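Long-range contacts in PAN2-PAN3 deadenylation complex catalytic subunit pan2 (Neurospora crassa, PDB 4CZW), which shortens poly(A) tails of mRNA as the exonuclease subunit of the PAN deadenylation complex, here represented by its probably inactive ubiquitin-protease-like domain and its nuclease domain: residues Phe33-Asn43 / Arg360-Arg370; Tyr323-Asn331 / Leu342-Arg350. One frame throughout, in Å; residues are numbered along the deposited sequence.

Contact 1 (Phe33-Asn43 / Arg360-Arg370)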
loop_
_atom_site.group_PDB
_atom_site.type_symbol
_atom_site.label_atom_id
_atom_site.label_comp_id
_atom_site.label_asym_id
_atom_site.label_seq_id
_atom_site.Cartn_x
_atom_site.Cartn_y
_atom_site.Cartn_z
ATOM N N PHE A 33 -8.233 11.799 -15.301
ATOM C CA PHE A 33 -7.984 10.388 -15.576
ATOM C C PHE A 33 -8.784 9.458 -14.665
ATOM O O PHE A 33 -8.789 8.242 -14.860
ATOM C CB PHE A 33 -6.490 10.081 -15.444
ATOM C CG PHE A 33 -5.622 10.860 -16.395
ATOM C CD1 PHE A 33 -5.124 12.104 -16.039
ATOM C CD2 PHE A 33 -5.302 10.348 -17.642
ATOM C CE1 PHE A 33 -4.326 12.821 -16.908
ATOM C CE2 PHE A 33 -4.503 11.062 -18.516
ATOM C CZ PHE A 33 -4.015 12.300 -18.147
ATOM N N ASN A 34 -9.466 10.029 -13.677
ATOM C CA ASN A 34 -10.236 9.229 -12.728
ATOM C C ASN A 34 -11.491 9.950 -12.237
ATOM O O ASN A 34 -11.406 10.975 -11.562
ATOM C CB ASN A 34 -9.354 8.833 -11.539
ATOM C CG ASN A 34 -10.065 7.919 -10.557
ATOM O OD1 ASN A 34 -11.099 7.328 -10.870
ATOM N ND2 ASN A 34 -9.505 7.793 -9.358
ATOM N N ASN A 35 -12.653 9.401 -12.582
ATOM C CA ASN A 35 -13.934 9.943 -12.142
ATOM C C ASN A 35 -14.634 9.004 -11.162
ATOM O O ASN A 35 -15.835 9.134 -10.909
ATOM C CB ASN A 35 -14.843 10.212 -13.344
ATOM C CG ASN A 35 -14.209 11.144 -14.361
ATOM O OD1 ASN A 35 -13.505 12.089 -14.004
ATOM N ND2 ASN A 35 -14.457 10.879 -15.639
ATOM N N THR A 36 -13.871 8.063 -10.613
ATOM C CA THR A 36 -14.409 7.035 -9.729
ATOM C C THR A 36 -13.995 7.285 -8.280
ATOM O O THR A 36 -13.018 7.988 -8.026
ATOM C CB THR A 36 -13.935 5.629 -10.160
ATOM O OG1 THR A 36 -12.574 5.436 -9.758
ATOM C CG2 THR A 36 -14.048 5.466 -11.668
ATOM N N PRO A 37 -14.741 6.712 -7.318
ATOM C CA PRO A 37 -14.353 6.822 -5.905
ATOM C C PRO A 37 -13.166 5.931 -5.535
ATOM O O PRO A 37 -12.820 5.830 -4.358
ATOM C CB PRO A 37 -15.615 6.373 -5.162
ATOM C CG PRO A 37 -16.315 5.478 -6.125
ATOM C CD PRO A 37 -16.068 6.092 -7.473
ATOM N N TYR A 38 -12.556 5.296 -6.530
ATOM C CA TYR A 38 -11.408 4.427 -6.299
ATOM C C TYR A 38 -10.142 5.047 -6.881
ATOM O O TYR A 38 -9.933 5.020 -8.094
ATOM C CB TYR A 38 -11.654 3.044 -6.902
ATOM C CG TYR A 38 -12.985 2.445 -6.507
ATOM C CD1 TYR A 38 -13.161 1.860 -5.260
ATOM C CD2 TYR A 38 -14.064 2.468 -7.380
ATOM C CE1 TYR A 38 -14.376 1.313 -4.894
ATOM C CE2 TYR A 38 -15.283 1.923 -7.023
ATOM C CZ TYR A 38 -15.433 1.348 -5.779
ATOM O OH TYR A 38 -16.645 0.804 -5.418
ATOM N N PRO A 39 -9.293 5.608 -6.009
ATOM C CA PRO A 39 -8.078 6.316 -6.423
ATOM C C PRO A 39 -7.035 5.396 -7.046
ATOM O O PRO A 39 -6.965 4.216 -6.703
ATOM C CB PRO A 39 -7.558 6.912 -5.112
ATOM C CG PRO A 39 -8.086 6.004 -4.057
ATOM C CD PRO A 39 -9.438 5.574 -4.543
ATOM N N GLY A 40 -6.238 5.941 -7.959
ATOM C CA GLY A 40 -5.149 5.199 -8.565
ATOM C C GLY A 40 -3.820 5.610 -7.963
ATOM O O GLY A 40 -3.776 6.443 -7.058
ATOM N N LEU A 41 -2.734 5.031 -8.464
ATOM C CA LEU A 41 -1.404 5.336 -7.949
ATOM C C LEU A 41 -0.529 5.989 -9.014
ATOM O O LEU A 41 -0.502 5.553 -10.163
ATOM C CB LEU A 41 -0.734 4.067 -7.419
ATOM C CG LEU A 41 -1.386 3.434 -6.187
ATOM C CD1 LEU A 41 -0.755 2.088 -5.871
ATOM C CD2 LEU A 41 -1.283 4.367 -4.989
ATOM N N GLU A 42 0.187 7.037 -8.620
ATOM C CA GLU A 42 1.040 7.784 -9.539
ATOM C C GLU A 42 2.279 6.972 -9.918
ATOM O O GLU A 42 2.777 6.179 -9.119
ATOM C CB GLU A 42 1.434 9.125 -8.917
ATOM C CG GLU A 42 0.235 9.976 -8.523
ATOM C CD GLU A 42 0.616 11.211 -7.730
ATOM O OE1 GLU A 42 1.827 11.483 -7.592
ATOM O OE2 GLU A 42 -0.299 11.909 -7.244
ATOM N N ASN A 43 2.773 7.176 -11.137
ATOM C CA ASN A 43 3.812 6.315 -11.698
ATOM C C ASN A 43 5.152 6.998 -11.965
ATOM O O ASN A 43 5.941 6.519 -12.781
ATOM C CB ASN A 43 3.313 5.691 -13.004
ATOM C CG ASN A 43 2.847 6.731 -14.009
ATOM O OD1 ASN A 43 2.971 7.933 -13.782
ATOM N ND2 ASN A 43 2.309 6.267 -15.131
ATOM N N ARG A 360 -18.206 -5.629 -10.242
ATOM C CA ARG A 360 -17.735 -4.257 -10.098
ATOM C C ARG A 360 -16.260 -4.154 -10.476
ATOM O O ARG A 360 -15.445 -3.649 -9.706
ATOM C CB ARG A 360 -17.951 -3.763 -8.667
ATOM C CG ARG A 360 -19.396 -3.840 -8.197
ATOM C CD ARG A 360 -19.551 -3.280 -6.793
ATOM N NE ARG A 360 -19.053 -1.911 -6.700
ATOM C CZ ARG A 360 -19.764 -0.835 -7.014
ATOM N NH1 ARG A 360 -21.012 -0.964 -7.447
ATOM N NH2 ARG A 360 -19.229 0.373 -6.898
ATOM N N TRP A 361 -15.927 -4.637 -11.669
ATOM C CA TRP A 361 -14.544 -4.652 -12.133
ATOM C C TRP A 361 -14.067 -3.269 -12.563
ATOM O O TRP A 361 -14.800 -2.519 -13.209
ATOM C CB TRP A 361 -14.388 -5.642 -13.289
ATOM C CG TRP A 361 -14.658 -7.061 -12.894
ATOM C CD1 TRP A 361 -15.866 -7.695 -12.890
ATOM C CD2 TRP A 361 -13.697 -8.023 -12.441
ATOM N NE1 TRP A 361 -15.718 -8.993 -12.465
ATOM C CE2 TRP A 361 -14.398 -9.219 -12.182
ATOM C CE3 TRP A 361 -12.316 -7.990 -12.229
ATOM C CZ2 TRP A 361 -13.760 -10.371 -11.722
ATOM C CZ3 TRP A 361 -11.686 -9.134 -11.773
ATOM C CH2 TRP A 361 -12.409 -10.308 -11.525
ATOM N N HIS A 362 -12.831 -2.942 -12.200
ATOM C CA HIS A 362 -12.235 -1.661 -12.564
ATOM C C HIS A 362 -10.824 -1.831 -13.116
ATOM O O HIS A 362 -10.081 -2.717 -12.693
ATOM C CB HIS A 362 -12.204 -0.719 -11.360
ATOM C CG HIS A 362 -13.543 -0.165 -10.989
ATOM N ND1 HIS A 362 -14.503 -0.910 -10.339
ATOM C CD2 HIS A 362 -14.083 1.062 -11.178
ATOM C CE1 HIS A 362 -15.577 -0.164 -10.143
ATOM N NE2 HIS A 362 -15.347 1.036 -10.643
ATOM N N LEU A 363 -10.461 -0.971 -14.062
ATOM C CA LEU A 363 -9.115 -0.961 -14.617
ATOM C C LEU A 363 -8.249 0.075 -13.910
ATOM O O LEU A 363 -8.524 1.273 -13.973
ATOM C CB LEU A 363 -9.155 -0.677 -16.120
ATOM C CG LEU A 363 -7.814 -0.364 -16.789
ATOM C CD1 LEU A 363 -6.851 -1.534 -16.657
ATOM C CD2 LEU A 363 -8.016 0.009 -18.250
ATOM N N PHE A 364 -7.205 -0.392 -13.233
ATOM C CA PHE A 364 -6.289 0.503 -12.539
ATOM C C PHE A 364 -4.992 0.683 -13.319
ATOM O O PHE A 364 -3.975 0.063 -13.005
ATOM C CB PHE A 364 -5.989 -0.018 -11.130
ATOM C CG PHE A 364 -7.156 0.071 -10.189
ATOM C CD1 PHE A 364 -7.377 1.222 -9.448
ATOM C CD2 PHE A 364 -8.029 -0.993 -10.042
ATOM C CE1 PHE A 364 -8.450 1.309 -8.580
ATOM C CE2 PHE A 364 -9.103 -0.911 -9.174
ATOM C CZ PHE A 364 -9.313 0.241 -8.443
ATOM N N ASN A 365 -5.039 1.526 -14.344
ATOM C CA ASN A 365 -3.847 1.878 -15.104
ATOM C C ASN A 365 -3.150 3.063 -14.452
ATOM O O ASN A 365 -3.318 4.206 -14.882
ATOM C CB ASN A 365 -4.205 2.193 -16.558
ATOM C CG ASN A 365 -2.984 2.462 -17.418
ATOM O OD1 ASN A 365 -1.848 2.244 -16.994
ATOM N ND2 ASN A 365 -3.214 2.929 -18.639
ATOM N N ASP A 366 -2.371 2.774 -13.411
ATOM C CA ASP A 366 -1.741 3.800 -12.585
ATOM C C ASP A 366 -2.788 4.763 -12.029
ATOM O O ASP A 366 -3.711 4.341 -11.332
ATOM C CB ASP A 366 -0.667 4.554 -13.375
ATOM C CG ASP A 366 0.571 3.712 -13.621
ATOM O OD1 ASP A 366 1.028 3.034 -12.676
ATOM O OD2 ASP A 366 1.087 3.722 -14.758
ATOM N N PHE A 367 -2.653 6.049 -12.335
ATOM C CA PHE A 367 -3.599 7.038 -11.825
ATOM C C PHE A 367 -4.806 7.189 -12.747
ATOM O O PHE A 367 -5.676 8.028 -12.514
ATOM C CB PHE A 367 -2.913 8.392 -11.610
ATOM C CG PHE A 367 -2.206 8.924 -12.825
ATOM C CD1 PHE A 367 -2.874 9.722 -13.741
ATOM C CD2 PHE A 367 -0.867 8.644 -13.041
ATOM C CE1 PHE A 367 -2.224 10.218 -14.854
ATOM C CE2 PHE A 367 -0.211 9.138 -14.153
ATOM C CZ PHE A 367 -0.889 9.928 -15.059
ATOM N N SER A 368 -4.856 6.370 -13.792
ATOM C CA SER A 368 -6.016 6.334 -14.677
ATOM C C SER A 368 -6.931 5.175 -14.295
ATOM O O SER A 368 -6.613 4.012 -14.546
ATOM C CB SER A 368 -5.582 6.213 -16.137
ATOM O OG SER A 368 -6.704 6.174 -17.002
ATOM N N VAL A 369 -8.066 5.499 -13.684
ATOM C CA VAL A 369 -8.997 4.485 -13.201
ATOM C C VAL A 369 -10.306 4.515 -13.984
ATOM O O VAL A 369 -10.876 5.581 -14.215
ATOM C CB VAL A 369 -9.295 4.676 -11.703
ATOM C CG1 VAL A 369 -10.229 3.586 -11.198
ATOM C CG2 VAL A 369 -8.000 4.691 -10.909
ATOM N N ARG A 370 -10.779 3.339 -14.384
ATOM C CA ARG A 370 -11.986 3.238 -15.194
ATOM C C ARG A 370 -12.755 1.962 -14.873
ATOM O O ARG A 370 -12.154 0.922 -14.602
ATOM C CB ARG A 370 -11.626 3.275 -16.678
ATOM C CG ARG A 370 -12.466 4.221 -17.512
ATOM C CD ARG A 370 -11.785 4.506 -18.841
ATOM N NE ARG A 370 -11.300 5.880 -18.929
ATOM C CZ ARG A 370 -10.163 6.311 -18.391
ATOM N NH1 ARG A 370 -9.387 5.474 -17.715
ATOM N NH2 ARG A 370 -9.803 7.580 -18.524
HETATM O O HOH W 1 -12.498 7.897 -14.890
#
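Asn-43 and Asp-366 meet through a 2.8 Å hydrogen bond from ND2 to OD2. The amide reaches OD2 from above the carboxylate plane, and ND2 also bonds the carbonyl of Cys-16. At the far end, Arg-360 NH2 donates to Tyr-38 OH at 3.0 Å, nearly straight at 164° and in the guanidinium plane. Glu-352 joins both partners, as a salt bridge to the arginine and a hydrogen bond to the hydroxyl.

Between these ends, 33-43 lies across the beta hairpin 361-370 of the USP-like pseudo-UCH domain. The hairpin closes with a type II' turn, Asn-365 to Ser-368. Asn-365 OD1 bonds His-341. This pair probably occupies the positions of two triad residues in active relatives. In the middle, Val-369 N donates to Phe-33 O at 3.1 Å.

The chain 34-38 is folded onto itself. Asn-34 OD1 takes Thr-36 N in an Asx turn and Thr-36 OG1 on a lone pair, while ND2 donates to Tyr-38 O. With chi1 at -176°, CG of Asn-34 swings away from the backbone N and the amide lies alongside Val-369, with Asn-34 OD1 3.3 Å from Val-369 CB.

Aromatic pairs close both flanks. Tyr-38 turns its ring edge to one face of His-362, centroids 4.8 Å apart. Phe-367 forms a T-shaped stack on Phe-33, with planes at 87° and CE1 over the Phe-33 face. On another part of its rim, Phe-367 CE2 meets Asn-43 OD1 in the ring plane at 3.4 Å.

Contact 2 (Tyr323-Asn331 / Leu342-Arg350); sequences YSLVGTVVN and LVATVNVGR
Val-330 and Val-343 form a hydrogen-bonded pair in the antiparallel hairpin of strands 321-334 and 339-347. Val-330 N reaches Val-343 O at 2.9 Å and 174°, and Val-343 N returns a bond to Val-330 O. Thr-328 and Thr-345 form the second such pair. Asn-347 N adds a bond to Val-326 O.

Val-330 CB packs on Val-343 CG2 at 3.8 Å. On the same face, one water lies 3.2 Å from Thr-328 OG1 and 2.7 Å from Thr-345 OG1, bridging the hydroxyls. On the other face, Leu-342 CD2 lies 3.6 Å from Asn-331 OD1, and Val-329, Ala-344 and Val-346 pack against helix 51-58.

Past the strand end, Arg-350 bends at chi2 (-62°) and turns its guanidinium back to Leu-325 O. NE and NH2 both make weak bonds there. Asn-347 ND2 lies over one guanidinium face and Ser-324 CB over the opposite one. Glu-290 forms a salt bridge with NH2. A leucine in place of Arg-350 would probably leave Leu-325 O without these donors and Glu-290 without its charged mate.

The ladder is thus held mainly by backbone bonds; past its end, Arg-350 adds two weak bonds to Leu-325 O and a salt bridge to Glu-290.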
loop_
_atom_site.group_PDB
_atom_site.type_symbol
_atom_site.label_atom_id
_atom_site.label_comp_id
_atom_site.label_asym_id
_atom_site.label_seq_id
_atom_site.Cartn_x
_atom_site.Cartn_y
_atom_site.Cartn_z
ATOM N N TYR A 323 -13.061 -20.391 -3.818
ATOM C CA TYR A 323 -12.243 -19.187 -3.896
ATOM C C TYR A 323 -12.839 -18.190 -4.884
ATOM O O TYR A 323 -13.366 -18.575 -5.927
ATOM C CB TYR A 323 -10.807 -19.534 -4.299
ATOM C CG TYR A 323 -9.980 -20.133 -3.183
ATOM C CD1 TYR A 323 -10.112 -21.470 -2.832
ATOM C CD2 TYR A 323 -9.060 -19.360 -2.485
ATOM C CE1 TYR A 323 -9.355 -22.020 -1.814
ATOM C CE2 TYR A 323 -8.299 -19.901 -1.466
ATOM C CZ TYR A 323 -8.450 -21.231 -1.135
ATOM O OH TYR A 323 -7.694 -21.770 -0.120
ATOM N N SER A 324 -12.758 -16.907 -4.546
ATOM C CA SER A 324 -13.239 -15.855 -5.430
ATOM C C SER A 324 -12.069 -15.101 -6.048
ATOM O O SER A 324 -11.070 -14.834 -5.383
ATOM C CB SER A 324 -14.153 -14.887 -4.676
ATOM O OG SER A 324 -15.337 -15.536 -4.245
ATOM N N LEU A 325 -12.196 -14.771 -7.329
ATOM C CA LEU A 325 -11.163 -14.012 -8.021
ATOM C C LEU A 325 -11.226 -12.541 -7.630
ATOM O O LEU A 325 -12.220 -11.863 -7.888
ATOM C CB LEU A 325 -11.310 -14.163 -9.535
ATOM C CG LEU A 325 -10.345 -13.345 -10.394
ATOM C CD1 LEU A 325 -8.906 -13.752 -10.124
ATOM C CD2 LEU A 325 -10.684 -13.497 -11.867
ATOM N N VAL A 326 -10.161 -12.055 -7.003
ATOM C CA VAL A 326 -10.097 -10.662 -6.578
ATOM C C VAL A 326 -9.688 -9.755 -7.732
ATOM O O VAL A 326 -10.382 -8.789 -8.049
ATOM C CB VAL A 326 -9.110 -10.469 -5.412
ATOM C CG1 VAL A 326 -8.965 -8.995 -5.080
ATOM C CG2 VAL A 326 -9.570 -11.253 -4.194
ATOM N N GLY A 327 -8.560 -10.071 -8.358
ATOM C CA GLY A 327 -8.057 -9.266 -9.456
ATOM C C GLY A 327 -6.892 -9.901 -10.188
ATOM O O GLY A 327 -6.536 -11.052 -9.933
ATOM N N THR A 328 -6.294 -9.140 -11.099
ATOM C CA THR A 328 -5.198 -9.645 -11.918
ATOM C C THR A 328 -4.187 -8.553 -12.257
ATOM O O THR A 328 -4.555 -7.483 -12.742
ATOM C CB THR A 328 -5.720 -10.257 -13.234
ATOM O OG1 THR A 328 -6.644 -11.314 -12.945
ATOM C CG2 THR A 328 -4.571 -10.808 -14.063
ATOM N N VAL A 329 -2.912 -8.827 -11.994
ATOM C CA VAL A 329 -1.838 -7.959 -12.461
ATOM C C VAL A 329 -1.555 -8.281 -13.923
ATOM O O VAL A 329 -1.146 -9.395 -14.253
ATOM C CB VAL A 329 -0.554 -8.125 -11.629
ATOM C CG1 VAL A 329 0.592 -7.347 -12.259
ATOM C CG2 VAL A 329 -0.790 -7.672 -10.198
ATOM N N VAL A 330 -1.778 -7.305 -14.797
ATOM C CA VAL A 330 -1.724 -7.543 -16.235
ATOM C C VAL A 330 -0.563 -6.819 -16.912
ATOM O O VAL A 330 -0.346 -5.628 -16.689
ATOM C CB VAL A 330 -3.041 -7.110 -16.909
ATOM C CG1 VAL A 330 -2.988 -7.374 -18.403
ATOM C CG2 VAL A 330 -4.221 -7.832 -16.278
ATOM N N ASN A 331 0.180 -7.548 -17.738
ATOM C CA ASN A 331 1.255 -6.958 -18.526
ATOM C C ASN A 331 0.726 -6.419 -19.848
ATOM O O ASN A 331 0.045 -7.128 -20.587
ATOM C CB ASN A 331 2.364 -7.981 -18.780
ATOM C CG ASN A 331 3.562 -7.379 -19.489
ATOM O OD1 ASN A 331 4.468 -6.842 -18.852
ATOM N ND2 ASN A 331 3.576 -7.469 -20.815
ATOM N N LEU A 342 2.637 -2.312 -16.341
ATOM C CA LEU A 342 1.605 -3.115 -15.696
ATOM C C LEU A 342 0.356 -2.324 -15.321
ATOM O O LEU A 342 0.434 -1.164 -14.917
ATOM C CB LEU A 342 2.178 -3.785 -14.448
ATOM C CG LEU A 342 3.517 -4.491 -14.657
ATOM C CD1 LEU A 342 4.069 -5.003 -13.339
ATOM C CD2 LEU A 342 3.378 -5.626 -15.659
ATOM N N VAL A 343 -0.796 -2.969 -15.461
ATOM C CA VAL A 343 -2.058 -2.416 -14.988
ATOM C C VAL A 343 -2.737 -3.440 -14.088
ATOM O O VAL A 343 -2.266 -4.572 -13.965
ATOM C CB VAL A 343 -3.002 -2.040 -16.147
ATOM C CG1 VAL A 343 -2.332 -1.034 -17.075
ATOM C CG2 VAL A 343 -3.426 -3.285 -16.911
ATOM N N ALA A 344 -3.838 -3.048 -13.458
ATOM C CA ALA A 344 -4.556 -3.952 -12.571
ATOM C C ALA A 344 -6.051 -3.951 -12.862
ATOM O O ALA A 344 -6.697 -2.903 -12.846
ATOM C CB ALA A 344 -4.301 -3.579 -11.118
ATOM N N THR A 345 -6.592 -5.132 -13.140
ATOM C CA THR A 345 -8.028 -5.299 -13.316
ATOM C C THR A 345 -8.600 -5.995 -12.089
ATOM O O THR A 345 -8.383 -7.188 -11.883
ATOM C CB THR A 345 -8.361 -6.108 -14.581
ATOM O OG1 THR A 345 -7.697 -7.377 -14.529
ATOM C CG2 THR A 345 -7.906 -5.357 -15.824
ATOM N N VAL A 346 -9.327 -5.240 -11.271
ATOM C CA VAL A 346 -9.772 -5.725 -9.969
ATOM C C VAL A 346 -11.282 -5.596 -9.778
ATOM O O VAL A 346 -11.883 -4.588 -10.149
ATOM C CB VAL A 346 -9.059 -4.960 -8.828
ATOM C CG1 VAL A 346 -9.517 -5.463 -7.468
ATOM C CG2 VAL A 346 -7.550 -5.084 -8.964
ATOM N N ASN A 347 -11.891 -6.631 -9.203
ATOM C CA ASN A 347 -13.282 -6.563 -8.774
ATOM C C ASN A 347 -13.356 -5.959 -7.373
ATOM O O ASN A 347 -13.126 -6.648 -6.380
ATOM C CB ASN A 347 -13.924 -7.952 -8.798
ATOM C CG ASN A 347 -15.440 -7.904 -8.698
ATOM O OD1 ASN A 347 -16.008 -7.038 -8.032
ATOM N ND2 ASN A 347 -16.103 -8.840 -9.366
ATOM N N VAL A 348 -13.682 -4.672 -7.300
ATOM C CA VAL A 348 -13.683 -3.952 -6.029
ATOM C C VAL A 348 -14.876 -4.316 -5.148
ATOM O O VAL A 348 -15.019 -3.795 -4.042
ATOM C CB VAL A 348 -13.685 -2.427 -6.250
ATOM C CG1 VAL A 348 -12.465 -2.008 -7.054
ATOM C CG2 VAL A 348 -14.966 -1.989 -6.943
ATOM N N GLY A 349 -15.728 -5.210 -5.639
ATOM C CA GLY A 349 -16.906 -5.622 -4.901
ATOM C C GLY A 349 -16.600 -6.582 -3.768
ATOM O O GLY A 349 -17.393 -6.722 -2.836
ATOM N N ARG A 350 -15.448 -7.243 -3.846
ATOM C CA ARG A 350 -15.053 -8.216 -2.833
ATOM C C ARG A 350 -14.826 -7.549 -1.479
ATOM O O ARG A 350 -15.139 -8.122 -0.434
ATOM C CB ARG A 350 -13.782 -8.956 -3.260
ATOM C CG ARG A 350 -13.737 -9.358 -4.727
ATOM C CD ARG A 350 -14.844 -10.331 -5.095
ATOM N NE ARG A 350 -14.698 -10.807 -6.468
ATOM C CZ ARG A 350 -15.585 -11.572 -7.096
ATOM N NH1 ARG A 350 -16.694 -11.950 -6.477
ATOM N NH2 ARG A 350 -15.364 -11.957 -8.346
HETATM O O HOH W 2 -9.083 -9.619 -14.028
#

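How the contacts relate
Contacts 1 and 2 lie about 12 Å apart, centre to centre, in the USP-like domain. Along the chain, contact 2 is nested within contact 1: 33-43 comes first, then 323-331, 342-350 and 360-370. The hairpin of contact 2 is followed by the hairpin of contact 1, and strands 339-347 and 361-365 are neighbours in one mixed sheet. Their backbones are probably joined by bonds from Phe-364 N to Ala-344 O and from His-362 N to Val-346 O. Helix 51-58 touches side chains of both contacts. Contact 1 therefore ties an early part of the domain to a sheet built much later in the sequence. This fits a domain that serves as a structural scaffold.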